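Local coordinates for protein collagen adhesin (Staphylococcus aureus, PDB 2F68) that binds collagen at the surface of the bacterium, probably by wrapping two immunoglobulin-like domains around the triple helix in a "collagen hug", at residues Pro24-Asp29 and Asn138-Ser144; Gly60-Ile64 and Asp125-Ile130; Glu65-Lys69 and Met159-Thr164; Phe107-Glu111 and Asn297-Ala302. One frame throughout, in Å; residues are numbered along the deposited sequence.

Contact 1: Pro24-Asp29 and Asn138-Ser144; sequences PSKIED and NVTVHKS
V139, T140 and V141 bring a strand alongside S25, K26 and I27 in parallel register. V139 lays its CG1 methyl 3.8 Å from I27 CG1; β-branched aliphatic residues suit this buried face. T140 carries the backbone pairing: its N donates to S25 O at 2.7 Å, and its O receives I27 N at 2.8 Å, both bonds almost straight. On the outer face its side chain runs beside that of K26, where a hydroxyl and a long aliphatic stem can both reach solvent. V141 returns to the buried face, with CG2 3.9 Å from I27 CD1; I27 spans both valines because its CG1 lies between backbone N and carbonyl carbon (chi1 51°). H142 N gives the last pairing bond, to I27 O at 3.0 Å. K26, bent near its end, donates from NZ to H142 NE2 (3.2 Å), 19° out of the ring plane, while E28 crosses H142 obliquely, its carboxylate plane turned only 15° from the ring's. At S144, CB approaches D29 OD2, the other oxygen of D29 being bound by N116 N. Strand 127-132 pairs antiparallel with strand 135-141, strand 31-40 likewise with strand 17-27, and T33 touches both I27 and V139.

Contact 2: Gly60-Ile64 and Asp125-Ile130; sequences GTVKI and DKVATI
Inside the first immunoglobulin-like β-sandwich, V62 and I64 of strand 62-75 pack on A128 and I130 of strand 127-132. The strand axes approach to 7.2 Å at a crossing angle of -39°, and no backbone hydrogen bond joins the two segments; side chains fill the gap. V62 is the wedge. Its CG1 comes 3.4 Å from D125 O and also meets K126 O, whereas CG2 faces V127 O and reaches A128 CB at 3.8 Å. A128 suits this close approach, because its single methyl lets I64 settle on it as well, I64 CG1 and CD1 both lying 3.8 Å from A128 CB. I64 CG2 makes a looser touch with I130 CD1. Where the strands give way to loop, packing is joined by a polar tie: T61 OG1 donates to D125 O at 2.9 Å, in the carbonyl plane and on a lone pair. The hydroxyl reaches that oxygen because it stands between T61's own N and carbonyl carbon (chi1 52°), a placement that leaves CG2 to cover D125 CB. T61 and K63 bond through their backbones to L117 and R115, as I64 does to P57. Aliphatic packing between two strands that share no backbone bond here is consistent with an immunoglobulin-like β-sandwich.

Contact 3: Glu65-Lys69 and Met159-Thr164; sequences EGYSK and MLPEDT
P161 is the centre of this contact, with E65, Y67 and S68 set around it. The side chain of E65 passes slantwise over the proline ring: CB lies 3.7 Å from P161 CG, and beyond CG the extended chain brings OE1 to the same ring carbon. A compact apolar ring suits a buried place under the E65 stem. Y67 presents a ring edge to M159 O, which sits in the ring plane 3.3 Å from Y67 CE2; Y67 CD2 lies 3.7 Å from P161 CA. With CG beside its backbone N (chi1 -69°), the Y67 ring is swung toward the loop, while its CB touches I298. S68 grips the P161 carbonyl twice. Its N donates to P161 O at 2.9 Å, tilted from the carbonyl plane, and its OG donates at 2.7 Å in the plane, on a lone pair; a short serine hydroxyl beside its own amide suits this double hold. T164 pushes CG2 against S68 O, and its OG1 meets K69 NZ through a water. On the other flank, E65 OE1 and E162 OE1 stand 4.2 Å apart; a water donates to the first and only weakly to the second, which probably softens the repulsion between like charges. Joining strand 62-75 of the first domain to the loop before strand 166-173 of the collagen-binding domain, these contacts form part of an interdomain interface, consistent with the two-domain "hug" of this adhesin.

Contact 4: Phe107-Glu111 and Asn297-Ala302; sequences FAEFE and NINANA
E109 and N301 form the hydrogen-bonded pair of an antiparallel ladder: E109 N donates to N301 O at 2.7 Å, and N301 N returns a bond to E109 O at 2.8 Å. A302 stands opposite A108 as a non-hydrogen-bonded pair. Beyond E109, E111 binds N299 with its side chain. Its extended chain runs beside N299, and OE2 receives N299 N at 3.1 Å, a bond that is nearly straight at its hydrogen (167°) yet arrives from above the carboxylate plane. OE1 takes a weak bond from N299 ND2. A carboxylate suits this place, since its two oxygens can serve backbone and side-chain donors together. A water also donates to E111 OE2 and, at 2.8 Å, to N297 O, while I298 CG2 packs 3.7 Å from E111 OE2. Farther out, N297 is held by ND2 to Q267 O and accepts I298 N on OD1. A300 and A302 carry methyls small enough to sit against V71 of strand 62-75. F107 turns one ring face to the A302 carbonyl carbon and makes a cation-pi contact with K36. The pairing thus rests on two backbone bonds at E109-N301 and on the E111 carboxylate, probably ionised, which takes one good and one weak bond from N299: chemistry that fits a C-terminal latch completing the first domain's sheet by strand complementation.

From the N terminus, contact 1 joins 24-29 to 138-144 and closes a loop of 108 residues within the first domain; contact 2, from 60-64 to 125-130, lies wholly within that loop. The two touch through backbone pairing of A128 with V139 and K126 with V141. Contact 3 starts directly after 60-64 and runs from 65-69 to 159-164, crossing both of these and reaching the collagen-binding domain. Contact 4 crosses all three: 107-111 is joined by 297-302, after the chain has traversed the second domain and come back. Contacts 3 and 4 touch, so the interdomain interface and the returning strand share a border.

Contact 1: Pro24-Asp29 and Asn138-Ser144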
loop_
_atom_site.group_PDB
_atom_site.type_symbol
_atom_site.label_atom_id
_atom_site.label_comp_id
_atom_site.label_asym_id
_atom_site.label_seq_id
_atom_site.Cartn_x
_atom_site.Cartn_y
_atom_site.Cartn_z
ATOM N N PRO A 24 2.700 15.836 3.408
ATOM C CA PRO A 24 2.712 17.041 2.568
ATOM C C PRO A 24 1.356 17.352 1.928
ATOM O O PRO A 24 0.526 16.454 1.761
ATOM C CB PRO A 24 3.740 16.698 1.488
ATOM C CG PRO A 24 3.665 15.224 1.366
ATOM C CD PRO A 24 3.355 14.697 2.736
ATOM N N SER A 25 1.150 18.619 1.577
ATOM C CA SER A 25 -0.106 19.077 0.983
ATOM C C SER A 25 -0.161 18.863 -0.530
ATOM O O SER A 25 -1.237 18.924 -1.131
ATOM C CB SER A 25 -0.348 20.554 1.320
ATOM O OG SER A 25 0.705 21.369 0.838
ATOM N N LYS A 26 0.997 18.614 -1.137
ATOM C CA LYS A 26 1.088 18.367 -2.577
ATOM C C LYS A 26 1.730 17.011 -2.862
ATOM O O LYS A 26 2.896 16.781 -2.530
ATOM C CB LYS A 26 1.868 19.490 -3.271
ATOM C CG LYS A 26 1.109 20.810 -3.372
ATOM C CD LYS A 26 1.991 21.953 -3.878
ATOM C CE LYS A 26 2.068 22.005 -5.402
ATOM N NZ LYS A 26 3.039 21.026 -5.969
ATOM N N ILE A 27 0.953 16.116 -3.470
ATOM C CA ILE A 27 1.409 14.756 -3.780
ATOM C C ILE A 27 1.116 14.359 -5.229
ATOM O O ILE A 27 0.258 14.953 -5.884
ATOM C CB ILE A 27 0.796 13.698 -2.814
ATOM C CG1 ILE A 27 -0.731 13.842 -2.737
ATOM C CG2 ILE A 27 1.440 13.792 -1.430
ATOM C CD1 ILE A 27 -1.447 12.634 -2.153
ATOM N N GLU A 28 1.842 13.354 -5.715
ATOM C CA GLU A 28 1.632 12.810 -7.057
ATOM C C GLU A 28 0.524 11.753 -7.042
ATOM O O GLU A 28 0.009 11.404 -5.976
ATOM C CB GLU A 28 2.934 12.211 -7.606
ATOM C CG GLU A 28 4.099 13.198 -7.730
ATOM C CD GLU A 28 3.885 14.253 -8.805
ATOM O OE1 GLU A 28 3.347 13.921 -9.883
ATOM O OE2 GLU A 28 4.268 15.419 -8.573
ATOM N N ASP A 29 0.160 11.255 -8.224
ATOM C CA ASP A 29 -0.860 10.213 -8.352
ATOM C C ASP A 29 -0.366 8.894 -7.759
ATOM O O ASP A 29 0.649 8.346 -8.197
ATOM C CB ASP A 29 -1.266 10.025 -9.819
ATOM C CG ASP A 29 -2.420 9.049 -9.992
ATOM O OD1 ASP A 29 -3.423 9.159 -9.253
ATOM O OD2 ASP A 29 -2.328 8.173 -10.878
ATOM N N ASN A 138 -6.758 20.716 2.807
ATOM C CA ASN A 138 -6.705 20.330 1.396
ATOM C C ASN A 138 -5.432 19.595 0.983
ATOM O O ASN A 138 -4.339 19.900 1.468
ATOM C CB ASN A 138 -6.909 21.557 0.502
ATOM C CG ASN A 138 -8.287 22.183 0.662
ATOM O OD1 ASN A 138 -8.427 23.407 0.650
ATOM N ND2 ASN A 138 -9.311 21.347 0.811
ATOM N N VAL A 139 -5.594 18.626 0.083
ATOM C CA VAL A 139 -4.478 17.870 -0.483
ATOM C C VAL A 139 -4.541 17.938 -2.009
ATOM O O VAL A 139 -5.558 17.588 -2.613
ATOM C CB VAL A 139 -4.490 16.381 -0.036
ATOM C CG1 VAL A 139 -3.188 15.689 -0.430
ATOM C CG2 VAL A 139 -4.717 16.259 1.464
ATOM N N THR A 140 -3.450 18.394 -2.622
ATOM C CA THR A 140 -3.363 18.508 -4.076
ATOM C C THR A 140 -2.747 17.244 -4.675
ATOM O O THR A 140 -1.599 16.900 -4.379
ATOM C CB THR A 140 -2.548 19.756 -4.500
ATOM O OG1 THR A 140 -3.037 20.909 -3.803
ATOM C CG2 THR A 140 -2.660 19.996 -6.000
ATOM N N VAL A 141 -3.524 16.556 -5.511
ATOM C CA VAL A 141 -3.077 15.322 -6.155
ATOM C C VAL A 141 -2.904 15.537 -7.661
ATOM O O VAL A 141 -3.887 15.658 -8.398
ATOM C CB VAL A 141 -4.047 14.136 -5.885
ATOM C CG1 VAL A 141 -3.500 12.842 -6.478
ATOM C CG2 VAL A 141 -4.297 13.967 -4.390
ATOM N N HIS A 142 -1.649 15.587 -8.103
ATOM C CA HIS A 142 -1.323 15.777 -9.516
ATOM C C HIS A 142 -1.592 14.504 -10.316
ATOM O O HIS A 142 -1.454 13.396 -9.794
ATOM C CB HIS A 142 0.137 16.209 -9.680
ATOM C CG HIS A 142 0.493 17.444 -8.911
ATOM N ND1 HIS A 142 0.203 18.713 -9.362
ATOM C CD2 HIS A 142 1.117 17.601 -7.719
ATOM C CE1 HIS A 142 0.633 19.600 -8.482
ATOM N NE2 HIS A 142 1.190 18.951 -7.475
ATOM N N LYS A 143 -1.973 14.674 -11.581
ATOM C CA LYS A 143 -2.314 13.549 -12.454
ATOM C C LYS A 143 -1.083 12.735 -12.868
ATOM O O LYS A 143 0.050 13.219 -12.790
ATOM C CB LYS A 143 -3.088 14.030 -13.690
ATOM C CG LYS A 143 -2.243 14.731 -14.749
ATOM C CD LYS A 143 -3.039 14.976 -16.023
ATOM C CE LYS A 143 -2.126 15.177 -17.227
ATOM N NZ LYS A 143 -1.288 16.407 -17.127
ATOM N N SER A 144 -1.321 11.499 -13.304
ATOM C CA SER A 144 -0.256 10.606 -13.754
ATOM C C SER A 144 0.242 10.991 -15.145
ATOM O O SER A 144 -0.550 11.292 -16.040
ATOM C CB SER A 144 -0.739 9.153 -13.748
ATOM O OG SER A 144 0.310 8.262 -14.090
HETATM O O HOH W 1 -3.163 21.702 -0.843
#

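Contact 2: Gly60-Ile64 and Asp125-Ile130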
loop_
_atom_site.group_PDB
_atom_site.type_symbol
_atom_site.label_atom_id
_atom_site.label_comp_id
_atom_site.label_asym_id
_atom_site.label_seq_id
_atom_site.Cartn_x
_atom_site.Cartn_y
_atom_site.Cartn_z
ATOM N N GLY A 60 -15.173 10.122 -7.348
ATOM C CA GLY A 60 -15.315 11.355 -8.120
ATOM C C GLY A 60 -14.085 11.667 -8.949
ATOM O O GLY A 60 -13.655 10.852 -9.767
ATOM N N THR A 61 -13.526 12.855 -8.735
ATOM C CA THR A 61 -12.310 13.285 -9.429
ATOM C C THR A 61 -11.059 12.859 -8.665
ATOM O O THR A 61 -10.062 12.455 -9.267
ATOM C CB THR A 61 -12.280 14.813 -9.648
ATOM O OG1 THR A 61 -12.514 15.485 -8.404
ATOM C CG2 THR A 61 -13.343 15.233 -10.654
ATOM N N VAL A 62 -11.123 12.954 -7.338
ATOM C CA VAL A 62 -10.024 12.542 -6.464
ATOM C C VAL A 62 -10.468 11.495 -5.443
ATOM O O VAL A 62 -11.597 11.536 -4.946
ATOM C CB VAL A 62 -9.357 13.742 -5.739
ATOM C CG1 VAL A 62 -8.362 14.434 -6.659
ATOM C CG2 VAL A 62 -10.404 14.728 -5.214
ATOM N N LYS A 63 -9.569 10.561 -5.140
ATOM C CA LYS A 63 -9.849 9.482 -4.197
ATOM C C LYS A 63 -8.761 9.385 -3.131
ATOM O O LYS A 63 -7.572 9.290 -3.447
ATOM C CB LYS A 63 -9.993 8.149 -4.941
ATOM C CG LYS A 63 -10.387 6.964 -4.067
ATOM C CD LYS A 63 -10.632 5.718 -4.907
ATOM C CE LYS A 63 -10.926 4.497 -4.043
ATOM N NZ LYS A 63 -12.242 4.577 -3.348
ATOM N N ILE A 64 -9.181 9.418 -1.869
ATOM C CA ILE A 64 -8.274 9.247 -0.737
ATOM C C ILE A 64 -8.519 7.886 -0.088
ATOM O O ILE A 64 -9.652 7.550 0.262
ATOM C CB ILE A 64 -8.421 10.396 0.308
ATOM C CG1 ILE A 64 -8.141 11.768 -0.330
ATOM C CG2 ILE A 64 -7.529 10.154 1.532
ATOM C CD1 ILE A 64 -6.718 11.969 -0.866
ATOM N N ASP A 125 -10.506 20.358 -9.248
ATOM C CA ASP A 125 -10.825 18.934 -9.336
ATOM C C ASP A 125 -9.743 18.044 -8.723
ATOM O O ASP A 125 -10.041 16.957 -8.223
ATOM C CB ASP A 125 -11.084 18.528 -10.791
ATOM C CG ASP A 125 -12.301 19.218 -11.390
ATOM O OD1 ASP A 125 -13.227 19.587 -10.634
ATOM O OD2 ASP A 125 -12.335 19.384 -12.627
ATOM N N LYS A 126 -8.495 18.509 -8.760
ATOM C CA LYS A 126 -7.365 17.744 -8.220
ATOM C C LYS A 126 -7.153 17.940 -6.714
ATOM O O LYS A 126 -6.242 17.349 -6.126
ATOM C CB LYS A 126 -6.074 18.029 -9.004
ATOM C CG LYS A 126 -5.631 19.492 -9.031
ATOM C CD LYS A 126 -4.161 19.638 -9.421
ATOM C CE LYS A 126 -3.923 19.363 -10.900
ATOM N NZ LYS A 126 -2.485 19.500 -11.264
ATOM N N VAL A 127 -7.999 18.764 -6.098
ATOM C CA VAL A 127 -7.925 19.037 -4.663
ATOM C C VAL A 127 -8.873 18.125 -3.882
ATOM O O VAL A 127 -10.074 18.071 -4.164
ATOM C CB VAL A 127 -8.219 20.534 -4.349
ATOM C CG1 VAL A 127 -8.412 20.763 -2.852
ATOM C CG2 VAL A 127 -7.098 21.421 -4.875
ATOM N N ALA A 128 -8.317 17.405 -2.910
ATOM C CA ALA A 128 -9.095 16.539 -2.030
ATOM C C ALA A 128 -9.219 17.161 -0.643
ATOM O O ALA A 128 -8.213 17.494 -0.009
ATOM C CB ALA A 128 -8.463 15.160 -1.947
ATOM N N THR A 129 -10.458 17.319 -0.181
ATOM C CA THR A 129 -10.735 17.957 1.104
ATOM C C THR A 129 -11.004 16.923 2.196
ATOM O O THR A 129 -12.028 16.233 2.178
ATOM C CB THR A 129 -11.923 18.948 1.002
ATOM O OG1 THR A 129 -11.721 19.833 -0.108
ATOM C CG2 THR A 129 -12.059 19.770 2.281
ATOM N N ILE A 130 -10.073 16.822 3.141
ATOM C CA ILE A 130 -10.223 15.940 4.297
ATOM C C ILE A 130 -10.815 16.735 5.462
ATOM O O ILE A 130 -10.295 17.791 5.831
ATOM C CB ILE A 130 -8.877 15.274 4.694
ATOM C CG1 ILE A 130 -8.331 14.442 3.524
ATOM C CG2 ILE A 130 -9.045 14.406 5.942
ATOM C CD1 ILE A 130 -6.884 14.002 3.674
#

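Contact 3: Glu65-Lys69 and Met159-Thr164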
loop_
_atom_site.group_PDB
_atom_site.type_symbol
_atom_site.label_atom_id
_atom_site.label_comp_id
_atom_site.label_asym_id
_atom_site.label_seq_id
_atom_site.Cartn_x
_atom_site.Cartn_y
_atom_site.Cartn_z
ATOM N N GLU A 65 -7.450 7.106 0.053
ATOM C CA GLU A 65 -7.537 5.764 0.620
ATOM C C GLU A 65 -6.672 5.634 1.871
ATOM O O GLU A 65 -5.443 5.707 1.799
ATOM C CB GLU A 65 -7.135 4.711 -0.420
ATOM C CG GLU A 65 -8.022 4.671 -1.658
ATOM C CD GLU A 65 -7.582 3.624 -2.667
ATOM O OE1 GLU A 65 -7.587 2.422 -2.326
ATOM O OE2 GLU A 65 -7.242 4.005 -3.807
ATOM N N GLY A 66 -7.327 5.451 3.014
ATOM C CA GLY A 66 -6.635 5.292 4.290
ATOM C C GLY A 66 -6.089 3.891 4.470
ATOM O O GLY A 66 -6.835 2.914 4.390
ATOM N N TYR A 67 -4.784 3.795 4.713
ATOM C CA TYR A 67 -4.130 2.507 4.938
ATOM C C TYR A 67 -4.616 1.870 6.238
ATOM O O TYR A 67 -4.564 2.493 7.302
ATOM C CB TYR A 67 -2.608 2.665 4.944
ATOM C CG TYR A 67 -2.013 3.007 3.593
ATOM C CD1 TYR A 67 -1.732 4.328 3.248
ATOM C CD2 TYR A 67 -1.727 2.008 2.663
ATOM C CE1 TYR A 67 -1.182 4.647 2.008
ATOM C CE2 TYR A 67 -1.179 2.315 1.422
ATOM C CZ TYR A 67 -0.909 3.636 1.101
ATOM O OH TYR A 67 -0.367 3.942 -0.126
ATOM N N SER A 68 -5.091 0.630 6.133
ATOM C CA SER A 68 -5.731 -0.078 7.245
ATOM C C SER A 68 -4.807 -0.284 8.446
ATOM O O SER A 68 -3.871 -1.083 8.391
ATOM C CB SER A 68 -6.303 -1.417 6.771
ATOM O OG SER A 68 -7.294 -1.228 5.776
ATOM N N LYS A 69 -5.081 0.448 9.524
ATOM C CA LYS A 69 -4.300 0.357 10.759
ATOM C C LYS A 69 -5.180 0.475 12.002
ATOM O O LYS A 69 -6.203 1.165 11.989
ATOM C CB LYS A 69 -3.204 1.430 10.792
ATOM C CG LYS A 69 -1.951 1.099 9.983
ATOM C CD LYS A 69 -1.052 0.103 10.708
ATOM C CE LYS A 69 0.187 -0.221 9.888
ATOM N NZ LYS A 69 1.073 -1.194 10.583
ATOM N N MET A 159 1.878 -1.396 -1.333
ATOM C CA MET A 159 1.035 -1.938 -0.273
ATOM C C MET A 159 -0.393 -1.422 -0.429
ATOM O O MET A 159 -0.615 -0.216 -0.560
ATOM C CB MET A 159 1.597 -1.566 1.102
ATOM C CG MET A 159 1.070 -2.421 2.250
ATOM S SD MET A 159 1.740 -1.958 3.861
ATOM C CE MET A 159 3.447 -2.483 3.705
ATOM N N LEU A 160 -1.352 -2.344 -0.426
ATOM C CA LEU A 160 -2.769 -2.006 -0.565
ATOM C C LEU A 160 -3.347 -1.343 0.683
ATOM O O LEU A 160 -3.060 -1.775 1.801
ATOM C CB LEU A 160 -3.588 -3.249 -0.938
ATOM C CG LEU A 160 -4.285 -3.323 -2.304
ATOM C CD1 LEU A 160 -3.521 -2.608 -3.417
ATOM C CD2 LEU A 160 -4.562 -4.773 -2.677
ATOM N N PRO A 161 -4.156 -0.280 0.493
ATOM C CA PRO A 161 -4.835 0.417 1.589
ATOM C C PRO A 161 -5.804 -0.474 2.372
ATOM O O PRO A 161 -6.026 -0.239 3.561
ATOM C CB PRO A 161 -5.606 1.531 0.872
ATOM C CG PRO A 161 -4.889 1.718 -0.419
ATOM C CD PRO A 161 -4.450 0.347 -0.807
ATOM N N GLU A 162 -6.369 -1.480 1.706
ATOM C CA GLU A 162 -7.290 -2.419 2.350
ATOM C C GLU A 162 -6.573 -3.538 3.108
ATOM O O GLU A 162 -7.135 -4.119 4.042
ATOM C CB GLU A 162 -8.294 -3.003 1.341
ATOM C CG GLU A 162 -7.682 -3.660 0.101
ATOM C CD GLU A 162 -7.603 -2.725 -1.097
ATOM O OE1 GLU A 162 -7.287 -1.528 -0.919
ATOM O OE2 GLU A 162 -7.851 -3.195 -2.229
ATOM N N ASP A 163 -5.337 -3.834 2.709
ATOM C CA ASP A 163 -4.558 -4.906 3.326
ATOM C C ASP A 163 -3.104 -4.491 3.566
ATOM O O ASP A 163 -2.292 -4.459 2.637
ATOM C CB ASP A 163 -4.628 -6.178 2.469
ATOM C CG ASP A 163 -4.100 -7.407 3.190
ATOM O OD1 ASP A 163 -4.216 -7.481 4.433
ATOM O OD2 ASP A 163 -3.576 -8.312 2.506
ATOM N N THR A 164 -2.789 -4.177 4.822
ATOM C CA THR A 164 -1.446 -3.734 5.206
ATOM C C THR A 164 -0.506 -4.896 5.541
ATOM O O THR A 164 0.709 -4.709 5.632
ATOM C CB THR A 164 -1.485 -2.734 6.394
ATOM O OG1 THR A 164 -0.211 -2.093 6.529
ATOM C CG2 THR A 164 -1.841 -3.439 7.705
HETATM O O HOH W 2 -6.357 0.377 -3.666
HETATM O O HOH W 3 1.780 -2.809 8.273
#

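Contact 4: Phe107-Glu111 and Asn297-Ala302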
loop_
_atom_site.group_PDB
_atom_site.type_symbol
_atom_site.label_atom_id
_atom_site.label_comp_id
_atom_site.label_asym_id
_atom_site.label_seq_id
_atom_site.Cartn_x
_atom_site.Cartn_y
_atom_site.Cartn_z
ATOM N N PHE A 107 -4.042 12.941 20.023
ATOM C CA PHE A 107 -3.886 13.057 18.572
ATOM C C PHE A 107 -3.991 11.713 17.846
ATOM O O PHE A 107 -3.902 10.650 18.465
ATOM C CB PHE A 107 -2.567 13.766 18.217
ATOM C CG PHE A 107 -1.333 12.937 18.469
ATOM C CD1 PHE A 107 -0.758 12.189 17.445
ATOM C CD2 PHE A 107 -0.735 12.918 19.727
ATOM C CE1 PHE A 107 0.384 11.425 17.670
ATOM C CE2 PHE A 107 0.409 12.157 19.962
ATOM C CZ PHE A 107 0.969 11.410 18.932
ATOM N N ALA A 108 -4.180 11.780 16.529
ATOM C CA ALA A 108 -4.239 10.598 15.673
ATOM C C ALA A 108 -3.501 10.854 14.362
ATOM O O ALA A 108 -3.972 11.612 13.509
ATOM C CB ALA A 108 -5.682 10.201 15.410
ATOM N N GLU A 109 -2.341 10.220 14.213
ATOM C CA GLU A 109 -1.502 10.392 13.031
ATOM C C GLU A 109 -1.480 9.113 12.194
ATOM O O GLU A 109 -1.137 8.041 12.696
ATOM C CB GLU A 109 -0.083 10.797 13.444
ATOM C CG GLU A 109 0.713 11.504 12.354
ATOM C CD GLU A 109 2.076 11.985 12.828
ATOM O OE1 GLU A 109 2.771 11.227 13.539
ATOM O OE2 GLU A 109 2.457 13.121 12.477
ATOM N N PHE A 110 -1.855 9.237 10.922
ATOM C CA PHE A 110 -1.928 8.095 10.007
ATOM C C PHE A 110 -1.659 8.497 8.556
ATOM O O PHE A 110 -1.855 9.653 8.177
ATOM C CB PHE A 110 -3.285 7.380 10.128
ATOM C CG PHE A 110 -4.476 8.284 9.937
ATOM C CD1 PHE A 110 -5.017 8.490 8.670
ATOM C CD2 PHE A 110 -5.067 8.918 11.028
ATOM C CE1 PHE A 110 -6.118 9.323 8.491
ATOM C CE2 PHE A 110 -6.170 9.752 10.858
ATOM C CZ PHE A 110 -6.696 9.955 9.587
ATOM N N GLU A 111 -1.218 7.531 7.752
ATOM C CA GLU A 111 -0.892 7.769 6.344
ATOM C C GLU A 111 -2.028 7.360 5.410
ATOM O O GLU A 111 -2.704 6.355 5.643
ATOM C CB GLU A 111 0.393 7.031 5.956
ATOM C CG GLU A 111 1.655 7.558 6.636
ATOM C CD GLU A 111 2.913 6.805 6.231
ATOM O OE1 GLU A 111 4.010 7.393 6.329
ATOM O OE2 GLU A 111 2.813 5.629 5.817
ATOM N N ASN A 297 6.983 0.679 4.803
ATOM C CA ASN A 297 5.872 0.280 5.663
ATOM C C ASN A 297 5.050 1.484 6.117
ATOM O O ASN A 297 5.575 2.593 6.242
ATOM C CB ASN A 297 6.391 -0.497 6.877
ATOM C CG ASN A 297 5.318 -1.353 7.538
ATOM O OD1 ASN A 297 4.205 -1.493 7.027
ATOM N ND2 ASN A 297 5.655 -1.934 8.684
ATOM N N ILE A 298 3.762 1.254 6.363
ATOM C CA ILE A 298 2.836 2.321 6.743
ATOM C C ILE A 298 3.013 2.736 8.203
ATOM O O ILE A 298 3.047 1.893 9.103
ATOM C CB ILE A 298 1.355 1.925 6.463
ATOM C CG1 ILE A 298 1.144 1.574 4.979
ATOM C CG2 ILE A 298 0.388 3.020 6.927
ATOM C CD1 ILE A 298 1.599 2.645 3.977
ATOM N N ASN A 299 3.129 4.045 8.419
ATOM C CA ASN A 299 3.275 4.615 9.754
ATOM C C ASN A 299 1.945 5.125 10.304
ATOM O O ASN A 299 1.251 5.906 9.647
ATOM C CB ASN A 299 4.307 5.749 9.746
ATOM C CG ASN A 299 5.672 5.301 9.247
ATOM O OD1 ASN A 299 6.170 4.238 9.623
ATOM N ND2 ASN A 299 6.285 6.119 8.401
ATOM N N ALA A 300 1.598 4.672 11.506
ATOM C CA ALA A 300 0.377 5.103 12.183
ATOM C C ALA A 300 0.578 5.152 13.695
ATOM O O ALA A 300 0.919 4.144 14.319
ATOM C CB ALA A 300 -0.788 4.191 11.821
ATOM N N ASN A 301 0.370 6.335 14.270
ATOM C CA ASN A 301 0.558 6.555 15.704
ATOM C C ASN A 301 -0.586 7.347 16.332
ATOM O O ASN A 301 -1.191 8.201 15.682
ATOM C CB ASN A 301 1.888 7.270 15.969
ATOM C CG ASN A 301 3.095 6.434 15.576
ATOM O OD1 ASN A 301 3.200 5.259 15.934
ATOM N ND2 ASN A 301 4.021 7.043 14.845
ATOM N N ALA A 302 -0.871 7.056 17.599
ATOM C CA ALA A 302 -1.915 7.757 18.346
ATOM C C ALA A 302 -1.539 7.906 19.818
ATOM O O ALA A 302 -1.156 6.933 20.473
ATOM C CB ALA A 302 -3.250 7.037 18.200
HETATM O O HOH W 4 4.916 4.632 4.372
#